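Local coordinates for vitamin B12-binding protein (Vibrio cholerae O395, PDB 5YSC) that binds vitamin B12 in the periplasm and probably delivers it to the periplasmic face of BtuC in the BtuCDF ABC importer, at residues P154-Y159 / V185-D190; Q171-S176 / V193-V198; P208-T213 / Q238-N243. All coordinates share one frame; numbering follows the deposited sequence.

Contact 1: residues P154-Y159 / V185-D190; sequences PIRYFY and VNIFAD
Three backbone hydrogen bonds join I155-Y157 to V185-I187: V185 N to I155 O (2.8 Å), Y157 N to V185 O (2.9 Å) and I187 N to Y157 O (3.1 Å). R156 pairs with V185 and Y157 with N186 in parallel register, making 184-186 an outermost strand of the four-stranded parallel sheet in the C-terminal lobe of this class III periplasmic binding protein. Past N186 the chain enters a type I turn, and N186 OD1 accepts F188 N (3.0 Å) from above its carbonyl plane, an Asx turn. The same OD1 accepts from a water that accepts from Y159 N, while ND2 bonds to L169 O.

Among the aromatic contacts, the Y157 ring lies over the N186 backbone, with N186 CA 4.0 Å from the ring centroid in a CH-pi contact. Y157 CG sits between its backbone N and carbonyl carbon (chi1 73°), turning the ring over the neighbouring strand; F179 stacks on it. F158 meets the F188 ring at its edge through CD1, the planes 66° apart.

Apolar packing brings I187 CD1 onto F158 CB (3.6 Å). I187 CG2 lies over one face of the R156 guanidinium, which K206 O holds through NH2.

Contact 2: residues Q171-S176 / V193-V198; sequences QGHWPS and VPYPQV
H173 lays one face of its imidazole against P194, whose CB sits over the ring, near its centre, 3.6 Å from the centroid and 14° off the ring normal. In this CH-pi contact the proline ring and the imidazole run abreast in a common direction. With CG anti to the carbonyl carbon (chi1 -74°), the imidazole is carried back beside its own backbone N. On its other flank the residue meets the phenol of Y195, with H173 CB 3.3 Å from Y195 OH.

Y195 reaches across to the other loop with its hydroxyl. OH donates to W174 O at 2.6 Å, and it arrives in the carbonyl plane on a lone pair, with the C=O...O angle at 134°. The acceptor also lies near the plane of the phenol ring, at its edge, so the bond runs flat with both groups, which should restrain the end of the side chain. Y195 and W174 both belong to the cyanocobalamin pocket, and the Y195 side chain touches the bound ligand. The hydrogen bond therefore ties two pocket-lining loops together beside the bound cyanocobalamin.

Q171 extends alongside V193 and P194. Its flat amide packs along the V193-P194 peptide, with OE1 3.8 Å from P194 CD, while NE2 finds its hydrogen-bond acceptor in S191 O.

A cis peptide joins W174 to P175, the N-cap residue of helix 176-181, and H173 O accepts from both S176 N and S176 OG at the first turn. W174 NE1 bonds to L247 O of helix 244-248, against which P175 also packs, whereas V193-V198 ends in the short, weakly bonded strand 197-198, antiparallel to 166-167.

Contact 3: residues P208-T213 / Q238-N243; sequences PQVIFT and QVWALN
I211, F212 and T213 pair in parallel register with V239, W240 and A241, placing 239-241 at an edge of the four-stranded parallel sheet of the C-terminal lobe, beside strand 210-213. I211 N bonds to Q238 O, W240 N to I211 O (2.9 Å), T213 N to W240 O (2.8 Å) and L242 N to T213 O. The strands diverge by 27°.

On one face, F212 and W240 meet obliquely, with F212 CE1 near the plane of the indole at its edge, 3.8 Å from W240 CE3. CG anti to the carbonyl carbon in both (chi1 -71° in F212) leans the rings the same way. V210 CG1 reaches W240 CE3 at 3.7 Å and lies over a face of the F212 ring. L242 CD1 packs on the opposite face of that ring, 3.4 Å from F212 CG. On the other face of the sheet I211 and V239 run next to each other, I211 CB 4.0 Å from V239 CG2.

Farther out, helix 254-267 backs the aromatic face: Y264 stacks on W240 and also touches F212, while V261 packs on L242. Helix 215-220 lies against the opposite face, where I218 touches T213 and A241.

At the start of the ladder, Q238 OE1 accepts from Q271 NE2, and Q238 NE2 donates to Q209 O at 2.9 Å, with that oxygen only 5° out of the amide plane but the nitrogen well above the carbonyl plane.

Contacts 1 and 3 are two edges of one parallel sheet, ordered 184-186, 155-159, 210-213, 239-241; their centres are 11 Å apart. The central strands join them through F158 O to F212 N (2.7 Å) and R156 O to Q209 N (2.8 Å). Contact 2 lies beyond the C-terminal end of strand 184-186, its segments alternating along the chain with those of contact 1, and A189 O to Q171 N (2.9 Å) bridges the two. Contacts 2 and 3 do not touch, their nearest atoms about 7 Å apart. Cyanocobalamin touches contact 2 at Y195, whereas the side chains of Y157 and L242 remain about 11 and 10 Å from it.

Contact 1: residues P154-Y159 / V185-D190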
loop_
_atom_site.group_PDB
_atom_site.type_symbol
_atom_site.label_atom_id
_atom_site.label_comp_id
_atom_site.label_asym_id
_atom_site.label_seq_id
_atom_site.Cartn_x
_atom_site.Cartn_y
_atom_site.Cartn_z
ATOM N N PRO A 154 4.818 2.189 22.198
ATOM C CA PRO A 154 3.552 1.719 21.622
ATOM C C PRO A 154 2.450 2.751 21.738
ATOM O O PRO A 154 2.159 3.268 22.818
ATOM C CB PRO A 154 3.226 0.476 22.452
ATOM C CG PRO A 154 4.544 0.022 22.957
ATOM C CD PRO A 154 5.316 1.259 23.229
ATOM N N ILE A 155 1.827 3.033 20.603
ATOM C CA ILE A 155 0.700 3.940 20.550
ATOM C C ILE A 155 -0.468 3.250 19.871
ATOM O O ILE A 155 -0.301 2.637 18.830
ATOM C CB ILE A 155 1.034 5.207 19.754
ATOM C CG1 ILE A 155 2.245 5.919 20.352
ATOM C CG2 ILE A 155 -0.163 6.126 19.714
ATOM C CD1 ILE A 155 1.911 6.766 21.534
ATOM N N ARG A 156 -1.647 3.360 20.470
ATOM C CA ARG A 156 -2.864 2.773 19.916
ATOM C C ARG A 156 -3.482 3.726 18.897
ATOM O O ARG A 156 -3.922 4.816 19.253
ATOM C CB ARG A 156 -3.858 2.452 21.037
ATOM C CG ARG A 156 -3.260 1.527 22.086
ATOM C CD ARG A 156 -4.154 1.386 23.329
ATOM N NE ARG A 156 -5.463 0.876 22.945
ATOM C CZ ARG A 156 -6.605 1.549 22.998
ATOM N NH1 ARG A 156 -6.649 2.783 23.489
ATOM N NH2 ARG A 156 -7.724 0.953 22.586
ATOM N N TYR A 157 -3.565 3.292 17.644
ATOM C CA TYR A 157 -4.084 4.131 16.577
ATOM C C TYR A 157 -5.317 3.507 15.918
ATOM O O TYR A 157 -5.548 2.293 15.940
ATOM C CB TYR A 157 -2.995 4.414 15.507
ATOM C CG TYR A 157 -2.700 3.226 14.644
ATOM C CD1 TYR A 157 -1.743 2.290 15.021
ATOM C CD2 TYR A 157 -3.421 3.008 13.463
ATOM C CE1 TYR A 157 -1.493 1.171 14.242
ATOM C CE2 TYR A 157 -3.195 1.893 12.695
ATOM C CZ TYR A 157 -2.207 0.983 13.093
ATOM O OH TYR A 157 -1.954 -0.153 12.369
ATOM N N PHE A 158 -6.110 4.389 15.330
ATOM C CA PHE A 158 -7.165 4.062 14.395
ATOM C C PHE A 158 -6.783 4.636 13.039
ATOM O O PHE A 158 -6.468 5.825 12.958
ATOM C CB PHE A 158 -8.460 4.672 14.909
ATOM C CG PHE A 158 -9.599 4.578 13.955
ATOM C CD1 PHE A 158 -9.926 3.368 13.358
ATOM C CD2 PHE A 158 -10.362 5.697 13.655
ATOM C CE1 PHE A 158 -10.999 3.279 12.490
ATOM C CE2 PHE A 158 -11.405 5.617 12.768
ATOM C CZ PHE A 158 -11.720 4.401 12.177
ATOM N N TYR A 159 -6.799 3.809 11.978
ATOM C CA TYR A 159 -6.601 4.304 10.609
ATOM C C TYR A 159 -7.835 4.064 9.766
ATOM O O TYR A 159 -8.188 2.911 9.473
ATOM C CB TYR A 159 -5.389 3.656 9.930
ATOM C CG TYR A 159 -5.231 4.102 8.477
ATOM C CD1 TYR A 159 -5.315 5.438 8.125
ATOM C CD2 TYR A 159 -5.026 3.182 7.476
ATOM C CE1 TYR A 159 -5.188 5.848 6.810
ATOM C CE2 TYR A 159 -4.878 3.567 6.153
ATOM C CZ TYR A 159 -4.975 4.894 5.826
ATOM O OH TYR A 159 -4.843 5.279 4.513
ATOM N N VAL A 185 -0.016 0.238 17.379
ATOM C CA VAL A 185 -0.902 -0.889 17.688
ATOM C C VAL A 185 -2.285 -0.535 17.164
ATOM O O VAL A 185 -2.900 0.441 17.607
ATOM C CB VAL A 185 -0.919 -1.200 19.191
ATOM C CG1 VAL A 185 -1.939 -2.320 19.519
ATOM C CG2 VAL A 185 0.471 -1.594 19.643
ATOM N N ASN A 186 -2.752 -1.314 16.179
ATOM C CA ASN A 186 -4.057 -1.125 15.568
ATOM C C ASN A 186 -5.166 -1.514 16.529
ATOM O O ASN A 186 -5.189 -2.649 17.002
ATOM C CB ASN A 186 -4.128 -1.970 14.294
ATOM C CG ASN A 186 -5.462 -1.907 13.621
ATOM O OD1 ASN A 186 -6.274 -1.019 13.872
ATOM N ND2 ASN A 186 -5.688 -2.844 12.714
ATOM N N ILE A 187 -6.109 -0.600 16.787
ATOM C CA ILE A 187 -7.194 -0.882 17.742
ATOM C C ILE A 187 -8.137 -1.945 17.209
ATOM O O ILE A 187 -8.881 -2.568 17.981
ATOM C CB ILE A 187 -8.017 0.380 18.098
ATOM C CG1 ILE A 187 -8.598 1.056 16.842
ATOM C CG2 ILE A 187 -7.183 1.359 18.920
ATOM C CD1 ILE A 187 -9.703 2.109 17.151
ATOM N N PHE A 188 -8.165 -2.155 15.899
ATOM C CA PHE A 188 -9.054 -3.139 15.301
ATOM C C PHE A 188 -8.296 -4.364 14.801
ATOM O O PHE A 188 -8.805 -5.109 13.962
ATOM C CB PHE A 188 -9.862 -2.486 14.187
ATOM C CG PHE A 188 -10.972 -1.596 14.687
ATOM C CD1 PHE A 188 -12.104 -2.161 15.270
ATOM C CD2 PHE A 188 -10.896 -0.217 14.583
ATOM C CE1 PHE A 188 -13.149 -1.359 15.742
ATOM C CE2 PHE A 188 -11.927 0.601 15.046
ATOM C CZ PHE A 188 -13.061 0.034 15.626
ATOM N N ALA A 189 -7.114 -4.615 15.349
ATOM C CA ALA A 189 -6.279 -5.699 14.861
ATOM C C ALA A 189 -7.034 -7.018 14.889
ATOM O O ALA A 189 -6.986 -7.796 13.932
ATOM C CB ALA A 189 -5.018 -5.807 15.706
ATOM N N ASP A 190 -7.734 -7.276 15.990
ATOM C CA ASP A 190 -8.464 -8.539 16.174
ATOM C C ASP A 190 -9.894 -8.394 15.665
ATOM O O ASP A 190 -10.854 -8.358 16.428
ATOM C CB ASP A 190 -8.458 -8.949 17.641
ATOM C CG ASP A 190 -7.063 -9.123 18.189
ATOM O OD1 ASP A 190 -6.174 -9.521 17.392
ATOM O OD2 ASP A 190 -6.862 -8.853 19.406
HETATM O O HOH W 1 -7.692 1.069 12.649
#

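Contact 2: residues Q171-S176 / V193-V198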
loop_
_atom_site.group_PDB
_atom_site.type_symbol
_atom_site.label_atom_id
_atom_site.label_comp_id
_atom_site.label_asym_id
_atom_site.label_seq_id
_atom_site.Cartn_x
_atom_site.Cartn_y
_atom_site.Cartn_z
ATOM N N GLN A 171 -6.092 -7.662 11.187
ATOM C CA GLN A 171 -5.423 -8.935 10.940
ATOM C C GLN A 171 -4.020 -8.795 10.372
ATOM O O GLN A 171 -3.509 -9.738 9.740
ATOM C CB GLN A 171 -6.257 -9.826 10.005
ATOM C CG GLN A 171 -7.643 -10.091 10.502
ATOM C CD GLN A 171 -8.375 -11.082 9.632
ATOM O OE1 GLN A 171 -7.859 -11.535 8.609
ATOM N NE2 GLN A 171 -9.591 -11.416 10.026
ATOM N N GLY A 172 -3.362 -7.653 10.599
ATOM C CA GLY A 172 -2.008 -7.486 10.126
ATOM C C GLY A 172 -1.903 -7.207 8.642
ATOM O O GLY A 172 -0.794 -7.131 8.140
ATOM N N HIS A 173 -3.023 -7.129 7.930
ATOM C CA HIS A 173 -2.993 -6.898 6.499
ATOM C C HIS A 173 -2.526 -5.482 6.196
ATOM O O HIS A 173 -2.592 -4.570 7.045
ATOM C CB HIS A 173 -4.367 -7.125 5.892
ATOM C CG HIS A 173 -4.720 -8.578 5.811
ATOM N ND1 HIS A 173 -5.157 -9.180 4.654
ATOM C CD2 HIS A 173 -4.655 -9.552 6.745
ATOM C CE1 HIS A 173 -5.377 -10.463 4.882
ATOM N NE2 HIS A 173 -5.090 -10.718 6.149
ATOM N N TRP A 174 -2.086 -5.304 4.958
ATOM C CA TRP A 174 -1.489 -4.044 4.556
ATOM C C TRP A 174 -2.467 -2.884 4.737
ATOM O O TRP A 174 -3.630 -2.978 4.346
ATOM C CB TRP A 174 -1.047 -4.136 3.109
ATOM C CG TRP A 174 -0.230 -2.967 2.735
ATOM C CD1 TRP A 174 -0.643 -1.820 2.107
ATOM C CD2 TRP A 174 1.161 -2.808 3.007
ATOM N NE1 TRP A 174 0.423 -0.952 1.991
ATOM C CE2 TRP A 174 1.539 -1.548 2.518
ATOM C CE3 TRP A 174 2.131 -3.606 3.624
ATOM C CZ2 TRP A 174 2.846 -1.071 2.637
ATOM C CZ3 TRP A 174 3.427 -3.128 3.716
ATOM C CH2 TRP A 174 3.764 -1.873 3.230
ATOM N N PRO A 175 -2.007 -1.729 5.257
ATOM C CA PRO A 175 -0.665 -1.304 5.650
ATOM C C PRO A 175 -0.323 -1.448 7.134
ATOM O O PRO A 175 0.492 -0.662 7.687
ATOM C CB PRO A 175 -0.687 0.162 5.265
ATOM C CG PRO A 175 -2.059 0.582 5.557
ATOM C CD PRO A 175 -2.915 -0.584 5.139
ATOM N N SER A 176 -0.860 -2.489 7.776
ATOM C CA SER A 176 -0.612 -2.664 9.212
ATOM C C SER A 176 0.873 -2.584 9.569
ATOM O O SER A 176 1.256 -1.948 10.564
ATOM C CB SER A 176 -1.187 -4.010 9.686
ATOM O OG SER A 176 -2.599 -3.979 9.639
ATOM N N VAL A 193 -12.562 -9.934 9.801
ATOM C CA VAL A 193 -12.197 -9.761 8.397
ATOM C C VAL A 193 -11.022 -8.795 8.337
ATOM O O VAL A 193 -10.796 -8.029 9.284
ATOM C CB VAL A 193 -13.382 -9.246 7.542
ATOM C CG1 VAL A 193 -14.553 -10.218 7.596
ATOM C CG2 VAL A 193 -13.830 -7.838 7.978
ATOM N N PRO A 194 -10.254 -8.820 7.231
ATOM C CA PRO A 194 -9.067 -7.948 7.111
ATOM C C PRO A 194 -9.372 -6.467 6.949
ATOM O O PRO A 194 -8.551 -5.638 7.360
ATOM C CB PRO A 194 -8.358 -8.504 5.866
ATOM C CG PRO A 194 -9.374 -9.316 5.157
ATOM C CD PRO A 194 -10.258 -9.883 6.210
ATOM N N TYR A 195 -10.493 -6.088 6.360
ATOM C CA TYR A 195 -10.830 -4.680 6.183
ATOM C C TYR A 195 -12.255 -4.459 6.655
ATOM O O TYR A 195 -13.168 -4.243 5.846
ATOM C CB TYR A 195 -10.628 -4.245 4.734
ATOM C CG TYR A 195 -9.175 -4.405 4.385
ATOM C CD1 TYR A 195 -8.251 -3.420 4.714
ATOM C CD2 TYR A 195 -8.721 -5.556 3.785
ATOM C CE1 TYR A 195 -6.895 -3.598 4.460
ATOM C CE2 TYR A 195 -7.376 -5.758 3.524
ATOM C CZ TYR A 195 -6.459 -4.765 3.853
ATOM O OH TYR A 195 -5.136 -4.972 3.541
ATOM N N PRO A 196 -12.464 -4.459 7.966
ATOM C CA PRO A 196 -13.822 -4.384 8.498
ATOM C C PRO A 196 -14.451 -3.020 8.354
ATOM O O PRO A 196 -13.795 -1.978 8.444
ATOM C CB PRO A 196 -13.637 -4.726 9.973
ATOM C CG PRO A 196 -12.261 -4.358 10.275
ATOM C CD PRO A 196 -11.465 -4.561 9.030
ATOM N N GLN A 197 -15.764 -3.034 8.182
ATOM C CA GLN A 197 -16.567 -1.843 8.328
ATOM C C GLN A 197 -16.877 -1.714 9.817
ATOM O O GLN A 197 -17.227 -2.692 10.462
ATOM C CB GLN A 197 -17.852 -1.974 7.520
ATOM C CG GLN A 197 -18.654 -0.704 7.433
ATOM C CD GLN A 197 -19.888 -0.865 6.579
ATOM O OE1 GLN A 197 -19.844 -1.478 5.518
ATOM N NE2 GLN A 197 -20.997 -0.314 7.042
ATOM N N VAL A 198 -16.721 -0.513 10.359
ATOM C CA VAL A 198 -16.896 -0.282 11.787
ATOM C C VAL A 198 -17.838 0.899 11.995
ATOM O O VAL A 198 -17.916 1.810 11.172
ATOM C CB VAL A 198 -15.549 -0.027 12.511
ATOM C CG1 VAL A 198 -14.621 -1.248 12.403
ATOM C CG2 VAL A 198 -14.878 1.263 11.969
#

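Contact 3: residues P208-T213 / Q238-N243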
loop_
_atom_site.group_PDB
_atom_site.type_symbol
_atom_site.label_atom_id
_atom_site.label_comp_id
_atom_site.label_asym_id
_atom_site.label_seq_id
_atom_site.Cartn_x
_atom_site.Cartn_y
_atom_site.Cartn_z
ATOM N N PRO A 208 -8.980 5.374 20.669
ATOM C CA PRO A 208 -7.650 5.452 20.058
ATOM C C PRO A 208 -6.890 6.678 20.535
ATOM O O PRO A 208 -7.457 7.754 20.685
ATOM C CB PRO A 208 -7.951 5.536 18.558
ATOM C CG PRO A 208 -9.331 6.110 18.489
ATOM C CD PRO A 208 -10.058 5.559 19.690
ATOM N N GLN A 209 -5.592 6.520 20.733
ATOM C CA GLN A 209 -4.743 7.664 21.076
ATOM C C GLN A 209 -4.550 8.601 19.885
ATOM O O GLN A 209 -4.464 9.823 20.064
ATOM C CB GLN A 209 -3.393 7.163 21.574
ATOM C CG GLN A 209 -3.459 6.584 22.978
ATOM C CD GLN A 209 -2.169 5.929 23.360
ATOM O OE1 GLN A 209 -1.871 4.809 22.943
ATOM N NE2 GLN A 209 -1.369 6.635 24.140
ATOM N N VAL A 210 -4.519 8.038 18.676
ATOM C CA VAL A 210 -4.312 8.767 17.430
ATOM C C VAL A 210 -5.341 8.268 16.422
ATOM O O VAL A 210 -5.612 7.063 16.362
ATOM C CB VAL A 210 -2.897 8.536 16.873
ATOM C CG1 VAL A 210 -2.772 9.256 15.557
ATOM C CG2 VAL A 210 -1.827 9.005 17.839
ATOM N N ILE A 211 -5.920 9.186 15.646
ATOM C CA ILE A 211 -6.740 8.848 14.483
ATOM C C ILE A 211 -6.027 9.318 13.219
ATOM O O ILE A 211 -5.683 10.497 13.095
ATOM C CB ILE A 211 -8.137 9.470 14.584
ATOM C CG1 ILE A 211 -8.885 8.817 15.762
ATOM C CG2 ILE A 211 -8.896 9.245 13.296
ATOM C CD1 ILE A 211 -10.199 9.488 16.137
ATOM N N PHE A 212 -5.833 8.402 12.280
ATOM C CA PHE A 212 -5.317 8.712 10.957
ATOM C C PHE A 212 -6.434 8.645 9.928
ATOM O O PHE A 212 -7.266 7.725 9.959
ATOM C CB PHE A 212 -4.202 7.748 10.572
ATOM C CG PHE A 212 -2.923 7.951 11.357
ATOM C CD1 PHE A 212 -2.269 9.170 11.354
ATOM C CD2 PHE A 212 -2.422 6.934 12.141
ATOM C CE1 PHE A 212 -1.128 9.329 12.053
ATOM C CE2 PHE A 212 -1.275 7.089 12.880
ATOM C CZ PHE A 212 -0.618 8.301 12.834
ATOM N N THR A 213 -6.439 9.598 8.998
ATOM C CA THR A 213 -7.505 9.704 8.014
ATOM C C THR A 213 -6.901 10.229 6.701
ATOM O O THR A 213 -5.689 10.131 6.479
ATOM C CB THR A 213 -8.643 10.576 8.589
ATOM O OG1 THR A 213 -9.806 10.518 7.734
ATOM C CG2 THR A 213 -8.169 12.059 8.762
ATOM N N GLN A 238 -4.676 15.087 17.698
ATOM C CA GLN A 238 -3.969 13.959 17.101
ATOM C C GLN A 238 -4.861 13.221 16.111
ATOM O O GLN A 238 -4.882 11.987 16.060
ATOM C CB GLN A 238 -3.437 13.027 18.182
ATOM C CG GLN A 238 -2.488 13.749 19.119
ATOM C CD GLN A 238 -1.773 12.855 20.140
ATOM O OE1 GLN A 238 -0.756 13.250 20.705
ATOM N NE2 GLN A 238 -2.306 11.659 20.387
ATOM N N VAL A 239 -5.585 13.984 15.297
ATOM C CA VAL A 239 -6.246 13.470 14.113
ATOM C C VAL A 239 -5.466 14.032 12.945
ATOM O O VAL A 239 -5.422 15.259 12.751
ATOM C CB VAL A 239 -7.722 13.867 14.042
ATOM C CG1 VAL A 239 -8.360 13.253 12.830
ATOM C CG2 VAL A 239 -8.430 13.423 15.330
ATOM N N TRP A 240 -4.847 13.137 12.166
ATOM C CA TRP A 240 -3.965 13.551 11.088
ATOM C C TRP A 240 -4.269 12.792 9.806
ATOM O O TRP A 240 -4.617 11.607 9.817
ATOM C CB TRP A 240 -2.504 13.312 11.454
ATOM C CG TRP A 240 -1.999 14.120 12.595
ATOM C CD1 TRP A 240 -1.929 15.477 12.648
ATOM C CD2 TRP A 240 -1.412 13.638 13.826
ATOM N NE1 TRP A 240 -1.356 15.877 13.845
ATOM C CE2 TRP A 240 -1.028 14.769 14.576
ATOM C CE3 TRP A 240 -1.160 12.361 14.357
ATOM C CZ2 TRP A 240 -0.416 14.661 15.834
ATOM C CZ3 TRP A 240 -0.552 12.255 15.592
ATOM C CH2 TRP A 240 -0.182 13.403 16.320
ATOM N N ALA A 241 -4.121 13.490 8.690
ATOM C CA ALA A 241 -4.149 12.834 7.391
ATOM C C ALA A 241 -2.839 12.126 7.106
ATOM O O ALA A 241 -1.776 12.633 7.448
ATOM C CB ALA A 241 -4.385 13.836 6.286
ATOM N N LEU A 242 -2.924 10.992 6.401
ATOM C CA LEU A 242 -1.770 10.304 5.848
ATOM C C LEU A 242 -1.898 10.296 4.337
ATOM O O LEU A 242 -3.011 10.281 3.806
ATOM C CB LEU A 242 -1.673 8.870 6.364
ATOM C CG LEU A 242 -1.439 8.798 7.879
ATOM C CD1 LEU A 242 -1.498 7.342 8.356
ATOM C CD2 LEU A 242 -0.125 9.451 8.304
ATOM N N ASN A 243 -0.753 10.316 3.651
ATOM C CA ASN A 243 -0.737 10.191 2.198
ATOM C C ASN A 243 -1.041 8.743 1.794
ATOM O O ASN A 243 -0.257 7.814 2.037
ATOM C CB ASN A 243 0.605 10.668 1.661
ATOM C CG ASN A 243 0.696 10.597 0.162
ATOM O OD1 ASN A 243 0.305 9.630 -0.455
ATOM N ND2 ASN A 243 1.259 11.635 -0.425
#